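Local coordinates for protein LamCAT (Aquimarina, PDB 6JH5) that probably hydrolyses the beta-1,3-glucan laminarin, acting as a marine bacterial laminarinase of glycoside hydrolase family 16, at residues Leu6-Glu11 against Lys76-Gly81; Gly110-Gly115 against Asn140-Tyr145; Val168-Val173 against Tyr178-Ile183. All coordinates share one frame; numbering follows the deposited sequence.

In the fold
The three contacts follow one another along the chain, each closed before the next begins, so none nest or cross. Interaction 1 closes a long loop of 64 residues, bringing strand 5-10, next to the calcium site, to the loop that leads from strand 63-71 into strand 81-88. Interaction 2 closes a short loop of 24 residues, holding the turn behind helix 106-109 against the start of strand 142-150. Interaction 3 closes the shortest loop, four residues, in a hairpin of strands 168-173 and 176-182. Interactions 2 and 3 meet where Tyr145 O probably accepts a hydrogen bond from His179 NE2. Between nearest atoms, interaction 1 stays about 5 Å from interaction 3 and about 10 Å from interaction 2.

Interaction 1: residues Leu6-Glu11 against Lys76-Gly81. With CA (calcium ion), chain B.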
loop_
_atom_site.group_PDB
_atom_site.type_symbol
_atom_site.label_atom_id
_atom_site.label_comp_id
_atom_site.label_asym_id
_atom_site.label_seq_id
_atom_site.Cartn_x
_atom_site.Cartn_y
_atom_site.Cartn_z
ATOM N N LEU A 6 12.279 16.906 3.131
ATOM C CA LEU A 6 12.369 15.435 3.242
ATOM C C LEU A 6 12.630 15.063 4.703
ATOM O O LEU A 6 13.581 15.531 5.274
ATOM C CB LEU A 6 13.494 14.945 2.329
ATOM C CG LEU A 6 13.679 13.434 2.278
ATOM C CD1 LEU A 6 12.497 12.796 1.576
ATOM C CD2 LEU A 6 14.975 13.076 1.577
ATOM N N VAL A 7 11.769 14.220 5.270
ATOM C CA VAL A 7 11.974 13.813 6.689
ATOM C C VAL A 7 12.337 12.339 6.797
ATOM O O VAL A 7 12.905 11.988 7.775
ATOM C CB VAL A 7 10.781 14.178 7.582
ATOM C CG1 VAL A 7 10.593 15.682 7.634
ATOM C CG2 VAL A 7 9.504 13.512 7.132
ATOM N N TRP A 8 12.009 11.534 5.793
ATOM C CA TRP A 8 12.368 10.101 5.858
ATOM C C TRP A 8 12.441 9.517 4.446
ATOM O O TRP A 8 11.755 10.002 3.609
ATOM C CB TRP A 8 11.383 9.324 6.757
ATOM C CG TRP A 8 11.655 7.850 6.862
ATOM C CD1 TRP A 8 12.525 7.227 7.699
ATOM C CD2 TRP A 8 11.140 6.816 6.005
ATOM N NE1 TRP A 8 12.565 5.890 7.451
ATOM C CE2 TRP A 8 11.713 5.606 6.427
ATOM C CE3 TRP A 8 10.216 6.790 4.963
ATOM C CZ2 TRP A 8 11.405 4.388 5.834
ATOM C CZ3 TRP A 8 9.916 5.589 4.374
ATOM C CH2 TRP A 8 10.504 4.407 4.806
ATOM N N GLN A 9 13.277 8.511 4.277
ATOM C CA GLN A 9 13.301 7.803 2.989
ATOM C C GLN A 9 13.899 6.417 3.151
ATOM O O GLN A 9 14.568 6.168 4.106
ATOM C CB GLN A 9 14.183 8.551 1.994
ATOM C CG GLN A 9 15.636 8.531 2.417
ATOM C CD GLN A 9 16.498 9.629 1.844
ATOM O OE1 GLN A 9 17.215 10.300 2.559
ATOM N NE2 GLN A 9 16.460 9.772 0.545
ATOM N N ASP A 10 13.536 5.548 2.224
ATOM C CA ASP A 10 14.306 4.310 1.994
ATOM C C ASP A 10 14.584 4.277 0.493
ATOM O O ASP A 10 13.669 4.175 -0.241
ATOM C CB ASP A 10 13.663 3.019 2.483
ATOM C CG ASP A 10 14.691 1.911 2.649
ATOM O OD1 ASP A 10 15.746 2.024 2.054
ATOM O OD2 ASP A 10 14.407 0.974 3.347
ATOM N N GLU A 11 15.844 4.464 0.128
ATOM C CA GLU A 11 16.276 4.444 -1.284
ATOM C C GLU A 11 16.689 3.036 -1.695
ATOM O O GLU A 11 17.010 2.875 -2.829
ATOM C CB GLU A 11 17.454 5.397 -1.483
ATOM C CG GLU A 11 17.125 6.813 -1.099
ATOM C CD GLU A 11 16.113 7.492 -1.991
ATOM O OE1 GLU A 11 16.164 7.287 -3.192
ATOM O OE2 GLU A 11 15.300 8.202 -1.457
ATOM N N LYS A 76 8.533 3.903 12.170
ATOM C CA LYS A 76 8.342 5.272 11.632
ATOM C C LYS A 76 6.870 5.540 11.300
ATOM O O LYS A 76 6.240 4.695 10.722
ATOM C CB LYS A 76 9.158 5.458 10.351
ATOM C CG LYS A 76 10.653 5.260 10.506
ATOM C CD LYS A 76 11.348 6.371 11.279
ATOM C CE LYS A 76 12.810 6.060 11.509
ATOM N NZ LYS A 76 13.468 7.010 12.426
ATOM N N SER A 77 6.379 6.690 11.741
ATOM C CA SER A 77 4.994 7.104 11.433
ATOM C C SER A 77 4.918 8.623 11.396
ATOM O O SER A 77 5.807 9.275 11.871
ATOM C CB SER A 77 3.977 6.520 12.332
ATOM O OG SER A 77 4.133 7.061 13.600
ATOM N N TRP A 78 3.928 9.111 10.662
ATOM C CA TRP A 78 3.798 10.553 10.393
ATOM C C TRP A 78 2.346 11.026 10.466
ATOM O O TRP A 78 1.476 10.306 10.104
ATOM C CB TRP A 78 4.326 10.835 8.984
ATOM C CG TRP A 78 5.717 10.340 8.750
ATOM C CD1 TRP A 78 6.878 11.033 8.913
ATOM C CD2 TRP A 78 6.091 9.038 8.285
ATOM N NE1 TRP A 78 7.941 10.244 8.606
ATOM C CE2 TRP A 78 7.493 9.015 8.229
ATOM C CE3 TRP A 78 5.385 7.897 7.939
ATOM C CZ2 TRP A 78 8.193 7.896 7.817
ATOM C CZ3 TRP A 78 6.072 6.786 7.544
ATOM C CH2 TRP A 78 7.457 6.789 7.482
ATOM N N LYS A 79 2.178 12.266 10.904
ATOM C CA LYS A 79 0.870 12.941 10.872
ATOM C C LYS A 79 1.033 14.096 9.900
ATOM O O LYS A 79 1.757 14.997 10.215
ATOM C CB LYS A 79 0.501 13.501 12.239
ATOM C CG LYS A 79 -0.842 14.211 12.242
ATOM C CD LYS A 79 -1.134 14.682 13.627
ATOM C CE LYS A 79 -2.141 15.785 13.722
ATOM N NZ LYS A 79 -2.487 16.036 15.137
ATOM N N TYR A 80 0.458 13.920 8.708
ATOM C CA TYR A 80 0.436 14.838 7.548
ATOM C C TYR A 80 1.747 14.703 6.766
ATOM O O TYR A 80 2.741 14.306 7.333
ATOM C CB TYR A 80 0.196 16.285 7.979
ATOM C CG TYR A 80 -1.031 16.482 8.823
ATOM C CD1 TYR A 80 -2.190 15.789 8.571
ATOM C CD2 TYR A 80 -1.021 17.353 9.889
ATOM C CE1 TYR A 80 -3.311 15.959 9.358
ATOM C CE2 TYR A 80 -2.136 17.547 10.676
ATOM C CZ TYR A 80 -3.285 16.834 10.419
ATOM O OH TYR A 80 -4.368 17.015 11.205
ATOM N N GLY A 81 1.716 15.099 5.505
ATOM C CA GLY A 81 2.947 15.091 4.704
ATOM C C GLY A 81 2.694 14.698 3.266
ATOM O O GLY A 81 1.573 14.541 2.917
HETATM CA CA CA B . 16.776 3.234 -5.303
HETATM O O HOH W 1 10.526 11.026 10.013
HETATM O O HOH W 2 16.979 5.917 -5.091
#
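Trp8 and Trp78 cross at about a right angle, the six-membered end of Trp78 reaching over a face of Trp8. Trp78 CZ2 stands 3.2 Å above the plane of the Trp8 indole, toward its rim, and lies 3.6 Å from Trp8 CG. With the six-membered rings inclined by 51°, the arrangement is neither a flat stack nor a perpendicular one. Trp8 holds CG opposite its backbone N (chi1 179°), which brings the indole out toward the loop 76-81. The aliphatic part of Lys76, bent at chi2 (-71°), runs over the five-membered end of the same indole face that Trp78 meets, its CG 3.7 Å from Trp8 NE1, while that N-H bonds to Asp19. Val7 lays CG2 3.9 Å from Trp78 NE1, and the two side chains slide past each other in opposite directions. A water accepts a hydrogen bond from Trp78 NE1, its oxygen 3.0 Å from that nitrogen, and donates only weakly to Val7 O. Replacing Trp8 with an alanine would probably strip Trp78 CZ2 and CH2 of the surface they rest on and leave Asp19 without its indole partner. Farther along the segment 6-11, Gln9 NE2 donates to Glu11 OE2 at 2.8 Å, from above the carboxylate plane, and Glu11 OE2 also pairs with Arg229. Glu11 O binds the calcium ion at 2.5 Å, together with Gly49 and Asp226. Val7 and Trp8 both face Val230 in a classic beta bulge, through which two consecutive side chains of strand 5-10 turn toward the 76-81 loop of this family 16 beta sandwich.

Interaction 2: residues Gly110-Gly115 against Asn140-Tyr145; sequences GWPACG and NTYANY
Trp111 and Tyr142 meet obliquely, ring planes at 46° and six-membered rings 5.4 Å apart between centroids, so neither ring offers a clear face or edge to the other. The touching atoms are Trp111 CH2 and Tyr142 CE1, 3.7 Å apart. One face of the Trp111 indole is occupied from within its own segment, where Pro112 CB sits 3.5 Å above the ring centre. This packing of an aromatic side chain on the following proline goes with the cis peptide bond that joins them. The proline ring in turn reaches Tyr142, bringing its CG to 3.7 Å from Tyr142 CD1, and the phenol is thus touched by Pro112 near its root and by Trp111 farther out. Both aromatic side chains have CG trans to the backbone N (chi1 -175° in Trp111), which carries the indole end across to the tyrosine.

The polar ends are fixed separately. Asn144 ND2 donates to Tyr142 OH over 3.0 Å, with the hydroxyl oxygen close to the plane of the Asn144 amide, and Tyr142 OH has a second partner in His134. Trp111 NE1 bonds to Glu116. Backbone bonds from Cys114 N to Gly110 O and from Gly115 N to Pro112 O shape the segment that carries Trp111, the second closing a type I beta turn. This turn leads straight into strand 116-118, which opens with the Glu-Ile-Asp sequence of the family 16 signature, so the exposed Trp111-Tyr142 pair is consistent with a place at the rim of the glucan-binding cleft of the jelly roll.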
loop_
_atom_site.group_PDB
_atom_site.type_symbol
_atom_site.label_atom_id
_atom_site.label_comp_id
_atom_site.label_asym_id
_atom_site.label_seq_id
_atom_site.Cartn_x
_atom_site.Cartn_y
_atom_site.Cartn_z
ATOM N N GLY A 110 -8.432 -0.905 16.326
ATOM C CA GLY A 110 -8.670 -1.890 15.264
ATOM C C GLY A 110 -8.896 -1.255 13.896
ATOM O O GLY A 110 -8.810 -0.065 13.783
ATOM N N TRP A 111 -9.219 -2.106 12.936
ATOM C CA TRP A 111 -9.554 -1.711 11.550
ATOM C C TRP A 111 -11.066 -1.916 11.360
ATOM O O TRP A 111 -11.561 -2.955 11.745
ATOM C CB TRP A 111 -8.720 -2.501 10.525
ATOM C CG TRP A 111 -8.946 -2.044 9.120
ATOM C CD1 TRP A 111 -8.191 -1.146 8.426
ATOM C CD2 TRP A 111 -10.044 -2.387 8.267
ATOM N NE1 TRP A 111 -8.731 -0.931 7.194
ATOM C CE2 TRP A 111 -9.868 -1.675 7.069
ATOM C CE3 TRP A 111 -11.157 -3.217 8.393
ATOM C CZ2 TRP A 111 -10.772 -1.758 6.027
ATOM C CZ3 TRP A 111 -12.047 -3.296 7.361
ATOM C CH2 TRP A 111 -11.846 -2.594 6.185
ATOM N N PRO A 112 -11.823 -0.986 10.760
ATOM C CA PRO A 112 -11.285 0.173 10.043
ATOM C C PRO A 112 -11.215 1.506 10.803
ATOM O O PRO A 112 -10.920 2.473 10.230
ATOM C CB PRO A 112 -12.334 0.362 8.945
ATOM C CG PRO A 112 -13.624 -0.104 9.562
ATOM C CD PRO A 112 -13.250 -1.146 10.571
ATOM N N ALA A 113 -11.441 1.483 12.111
ATOM C CA ALA A 113 -11.491 2.736 12.897
ATOM C C ALA A 113 -10.156 3.468 12.848
ATOM O O ALA A 113 -10.136 4.655 12.849
ATOM C CB ALA A 113 -11.900 2.460 14.325
ATOM N N CYS A 114 -9.069 2.716 12.740
ATOM C CA CYS A 114 -7.713 3.314 12.720
ATOM C C CYS A 114 -7.529 4.203 11.491
ATOM O O CYS A 114 -6.681 5.012 11.514
ATOM C CB CYS A 114 -6.617 2.259 12.712
ATOM S SG CYS A 114 -6.764 1.059 11.354
ATOM N N GLY A 115 -8.280 3.928 10.436
ATOM C CA GLY A 115 -8.104 4.653 9.167
ATOM C C GLY A 115 -7.102 3.956 8.250
ATOM O O GLY A 115 -6.137 3.419 8.728
ATOM N N ASN A 140 -20.814 4.931 13.248
ATOM C CA ASN A 140 -20.306 3.560 13.488
ATOM C C ASN A 140 -20.468 2.703 12.233
ATOM O O ASN A 140 -20.799 1.539 12.342
ATOM C CB ASN A 140 -21.016 2.879 14.655
ATOM C CG ASN A 140 -20.275 1.639 15.077
ATOM O OD1 ASN A 140 -19.067 1.635 15.081
ATOM N ND2 ASN A 140 -20.996 0.588 15.401
ATOM N N THR A 141 -20.252 3.278 11.063
ATOM C CA THR A 141 -20.391 2.436 9.870
ATOM C C THR A 141 -19.095 2.509 9.071
ATOM O O THR A 141 -18.454 3.508 9.098
ATOM C CB THR A 141 -21.627 2.742 9.016
ATOM O OG1 THR A 141 -21.459 3.926 8.261
ATOM C CG2 THR A 141 -22.894 2.859 9.824
ATOM N N TYR A 142 -18.768 1.394 8.457
ATOM C CA TYR A 142 -17.561 1.324 7.614
ATOM C C TYR A 142 -17.790 2.245 6.417
ATOM O O TYR A 142 -18.812 2.189 5.785
ATOM C CB TYR A 142 -17.323 -0.129 7.205
ATOM C CG TYR A 142 -16.352 -0.274 6.072
ATOM C CD1 TYR A 142 -15.079 0.244 6.153
ATOM C CD2 TYR A 142 -16.722 -0.896 4.911
ATOM C CE1 TYR A 142 -14.191 0.121 5.103
ATOM C CE2 TYR A 142 -15.846 -1.026 3.852
ATOM C CZ TYR A 142 -14.568 -0.524 3.945
ATOM O OH TYR A 142 -13.724 -0.659 2.884
ATOM N N ALA A 143 -16.814 3.097 6.154
ATOM C CA ALA A 143 -16.924 4.054 5.044
ATOM C C ALA A 143 -15.705 3.944 4.136
ATOM O O ALA A 143 -14.676 3.632 4.609
ATOM C CB ALA A 143 -17.001 5.443 5.621
ATOM N N ASN A 144 -15.909 4.138 2.849
ATOM C CA ASN A 144 -14.743 4.246 1.946
ATOM C C ASN A 144 -15.017 5.274 0.846
ATOM O O ASN A 144 -16.149 5.563 0.574
ATOM C CB ASN A 144 -14.190 2.900 1.519
ATOM C CG ASN A 144 -15.149 2.181 0.615
ATOM O OD1 ASN A 144 -15.626 2.731 -0.346
ATOM N ND2 ASN A 144 -15.397 0.931 0.916
ATOM N N TYR A 145 -13.944 5.837 0.324
ATOM C CA TYR A 145 -14.069 6.858 -0.729
ATOM C C TYR A 145 -12.880 6.659 -1.661
ATOM O O TYR A 145 -11.790 6.838 -1.233
ATOM C CB TYR A 145 -14.142 8.239 -0.085
ATOM C CG TYR A 145 -14.465 9.357 -1.032
ATOM C CD1 TYR A 145 -15.619 9.352 -1.775
ATOM C CD2 TYR A 145 -13.617 10.432 -1.147
ATOM C CE1 TYR A 145 -15.921 10.402 -2.614
ATOM C CE2 TYR A 145 -13.905 11.493 -1.979
ATOM C CZ TYR A 145 -15.062 11.477 -2.725
ATOM O OH TYR A 145 -15.361 12.519 -3.542
#

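Interaction 3: residues Val168-Val173 against Tyr178-Ile183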
loop_
_atom_site.group_PDB
_atom_site.type_symbol
_atom_site.label_atom_id
_atom_site.label_comp_id
_atom_site.label_asym_id
_atom_site.label_seq_id
_atom_site.Cartn_x
_atom_site.Cartn_y
_atom_site.Cartn_z
ATOM N N VAL A 168 -7.141 18.103 3.914
ATOM C CA VAL A 168 -7.420 17.247 2.737
ATOM C C VAL A 168 -6.355 16.177 2.493
ATOM O O VAL A 168 -5.294 16.269 3.006
ATOM C CB VAL A 168 -7.443 18.202 1.536
ATOM C CG1 VAL A 168 -6.036 18.646 1.162
ATOM C CG2 VAL A 168 -8.168 17.649 0.343
ATOM N N ILE A 169 -6.758 15.166 1.741
ATOM C CA ILE A 169 -5.816 14.174 1.186
ATOM C C ILE A 169 -6.006 14.255 -0.326
ATOM O O ILE A 169 -7.110 14.269 -0.762
ATOM C CB ILE A 169 -6.084 12.751 1.689
ATOM C CG1 ILE A 169 -5.963 12.692 3.207
ATOM C CG2 ILE A 169 -5.125 11.785 1.000
ATOM C CD1 ILE A 169 -6.512 11.434 3.804
ATOM N N LYS A 170 -4.905 14.397 -1.044
ATOM C CA LYS A 170 -4.922 14.440 -2.518
ATOM C C LYS A 170 -4.042 13.301 -3.048
ATOM O O LYS A 170 -3.030 13.070 -2.477
ATOM C CB LYS A 170 -4.371 15.775 -2.992
ATOM C CG LYS A 170 -5.277 16.961 -2.777
ATOM C CD LYS A 170 -4.540 18.228 -3.167
ATOM C CE LYS A 170 -5.388 19.462 -3.212
ATOM N NZ LYS A 170 -4.676 20.545 -3.918
ATOM N N TRP A 171 -4.482 12.659 -4.116
ATOM C CA TRP A 171 -3.785 11.507 -4.731
ATOM C C TRP A 171 -3.292 11.873 -6.130
ATOM O O TRP A 171 -4.013 12.456 -6.877
ATOM C CB TRP A 171 -4.707 10.296 -4.860
ATOM C CG TRP A 171 -5.028 9.514 -3.624
ATOM C CD1 TRP A 171 -4.529 8.295 -3.281
ATOM C CD2 TRP A 171 -6.004 9.831 -2.624
ATOM N NE1 TRP A 171 -5.092 7.854 -2.124
ATOM C CE2 TRP A 171 -6.004 8.774 -1.700
ATOM C CE3 TRP A 171 -6.848 10.920 -2.405
ATOM C CZ2 TRP A 171 -6.843 8.773 -0.598
ATOM C CZ3 TRP A 171 -7.682 10.912 -1.320
ATOM C CH2 TRP A 171 -7.669 9.854 -0.420
ATOM N N PHE A 172 -2.068 11.484 -6.435
ATOM C CA PHE A 172 -1.535 11.771 -7.773
ATOM C C PHE A 172 -0.758 10.579 -8.320
ATOM O O PHE A 172 -0.263 9.789 -7.569
ATOM C CB PHE A 172 -0.476 12.867 -7.676
ATOM C CG PHE A 172 -0.865 14.114 -6.932
ATOM C CD1 PHE A 172 -0.879 14.144 -5.559
ATOM C CD2 PHE A 172 -1.185 15.267 -7.602
ATOM C CE1 PHE A 172 -1.216 15.289 -4.872
ATOM C CE2 PHE A 172 -1.520 16.416 -6.919
ATOM C CZ PHE A 172 -1.525 16.427 -5.557
ATOM N N VAL A 173 -0.746 10.447 -9.637
ATOM C CA VAL A 173 0.191 9.513 -10.318
ATOM C C VAL A 173 0.972 10.350 -11.327
ATOM O O VAL A 173 0.365 11.069 -12.053
ATOM C CB VAL A 173 -0.478 8.309 -10.993
ATOM C CG1 VAL A 173 0.564 7.412 -11.647
ATOM C CG2 VAL A 173 -1.331 7.550 -9.998
ATOM N N TYR A 178 -5.892 12.931 -9.261
ATOM C CA TYR A 178 -7.065 12.140 -9.709
ATOM C C TYR A 178 -8.065 11.859 -8.579
ATOM O O TYR A 178 -9.123 11.420 -8.872
ATOM C CB TYR A 178 -6.601 10.842 -10.368
ATOM C CG TYR A 178 -6.004 9.866 -9.398
ATOM C CD1 TYR A 178 -4.677 9.950 -9.066
ATOM C CD2 TYR A 178 -6.779 8.913 -8.781
ATOM C CE1 TYR A 178 -4.111 9.077 -8.167
ATOM C CE2 TYR A 178 -6.226 8.023 -7.888
ATOM C CZ TYR A 178 -4.892 8.116 -7.567
ATOM O OH TYR A 178 -4.342 7.262 -6.678
ATOM N N HIS A 179 -7.692 12.094 -7.328
ATOM C CA HIS A 179 -8.631 11.827 -6.213
ATOM C C HIS A 179 -8.347 12.806 -5.082
ATOM O O HIS A 179 -7.243 13.238 -4.962
ATOM C CB HIS A 179 -8.543 10.356 -5.767
ATOM C CG HIS A 179 -9.561 9.913 -4.773
ATOM N ND1 HIS A 179 -10.891 10.203 -4.890
ATOM C CD2 HIS A 179 -9.450 9.166 -3.663
ATOM C CE1 HIS A 179 -11.538 9.662 -3.895
ATOM N NE2 HIS A 179 -10.693 9.035 -3.134
ATOM N N GLU A 180 -9.374 13.162 -4.349
ATOM C CA GLU A 180 -9.225 14.132 -3.246
ATOM C C GLU A 180 -10.317 13.844 -2.226
ATOM O O GLU A 180 -11.393 13.523 -2.626
ATOM C CB GLU A 180 -9.323 15.562 -3.782
ATOM C CG GLU A 180 -9.203 16.628 -2.721
ATOM C CD GLU A 180 -9.119 18.039 -3.283
ATOM O OE1 GLU A 180 -8.605 18.183 -4.362
ATOM O OE2 GLU A 180 -9.549 18.952 -2.617
ATOM N N ALA A 181 -9.974 13.938 -0.957
ATOM C CA ALA A 181 -10.987 13.719 0.084
ATOM C C ALA A 181 -10.811 14.788 1.158
ATOM O O ALA A 181 -9.732 14.937 1.647
ATOM C CB ALA A 181 -10.830 12.342 0.669
ATOM N N SER A 182 -11.891 15.467 1.492
ATOM C CA SER A 182 -11.801 16.434 2.604
ATOM C C SER A 182 -11.832 15.695 3.945
ATOM O O SER A 182 -12.618 14.773 4.111
ATOM C CB SER A 182 -12.903 17.449 2.555
ATOM O OG SER A 182 -12.785 18.321 3.654
ATOM N N ILE A 183 -10.915 16.094 4.819
ATOM C CA ILE A 183 -10.913 15.625 6.224
ATOM C C ILE A 183 -11.034 16.852 7.136
ATOM O O ILE A 183 -10.839 16.726 8.298
ATOM C CB ILE A 183 -9.682 14.761 6.543
ATOM C CG1 ILE A 183 -8.365 15.504 6.359
ATOM C CG2 ILE A 183 -9.694 13.477 5.730
ATOM C CD1 ILE A 183 -7.198 14.712 6.894
HETATM O O HOH W 3 -1.643 7.423 -6.393
#
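Trp171 fills the tightly packed side of this contact, its indole held between two side chains. His179 CD2 lies 3.3 Å above one face, toward the rim, and Ile169 CG2 approaches the opposite face to 3.5 Å. The imidazole runs alongside the indole in the same direction, inclined by 40° to its six-membered ring. Ala181 N comes up in plane at the indole edge, and Ala181 CB lies 4.0 Å from Trp171 CZ3. Partners beyond the hairpin hold one nitrogen of each ring: Trp171 NE1 bonds to Asp118 O and His179 NE2 to Tyr145 O, while Ile133 of strand 128-136 packs against Trp171, Ile169 and Ala181.

The two strands form an antiparallel beta hairpin, 4.7 Å apart at their axes, one of the strand pairs that build the family 16 jelly roll. Ile169 and Ala181 exchange backbone hydrogen bonds in both directions. At Trp171 the pattern divides, since its N donates to His179 O but its O receives Tyr178 N. Tyr178 places CG between its backbone N and carbonyl carbon (chi1 70°), folding the phenol back across the partner strand until CZ is 3.5 Å from Trp171 CB. A water 2.7 Å from Tyr178 OH donates to Phe172 O and so links that hydroxyl to the backbone of the other strand.

The other sheet face, with Val168, Lys170, Glu180 and Ser182, is more open. Lys170 and Glu180 extend side by side in the same direction, yet Lys170 NZ stays 4.6 Å from Glu180 OE1, a distance at which their opposite charges may still attract without a salt bridge. Nearer the backbone, Val168 CG2 presses against Glu180 CG at 3.4 Å.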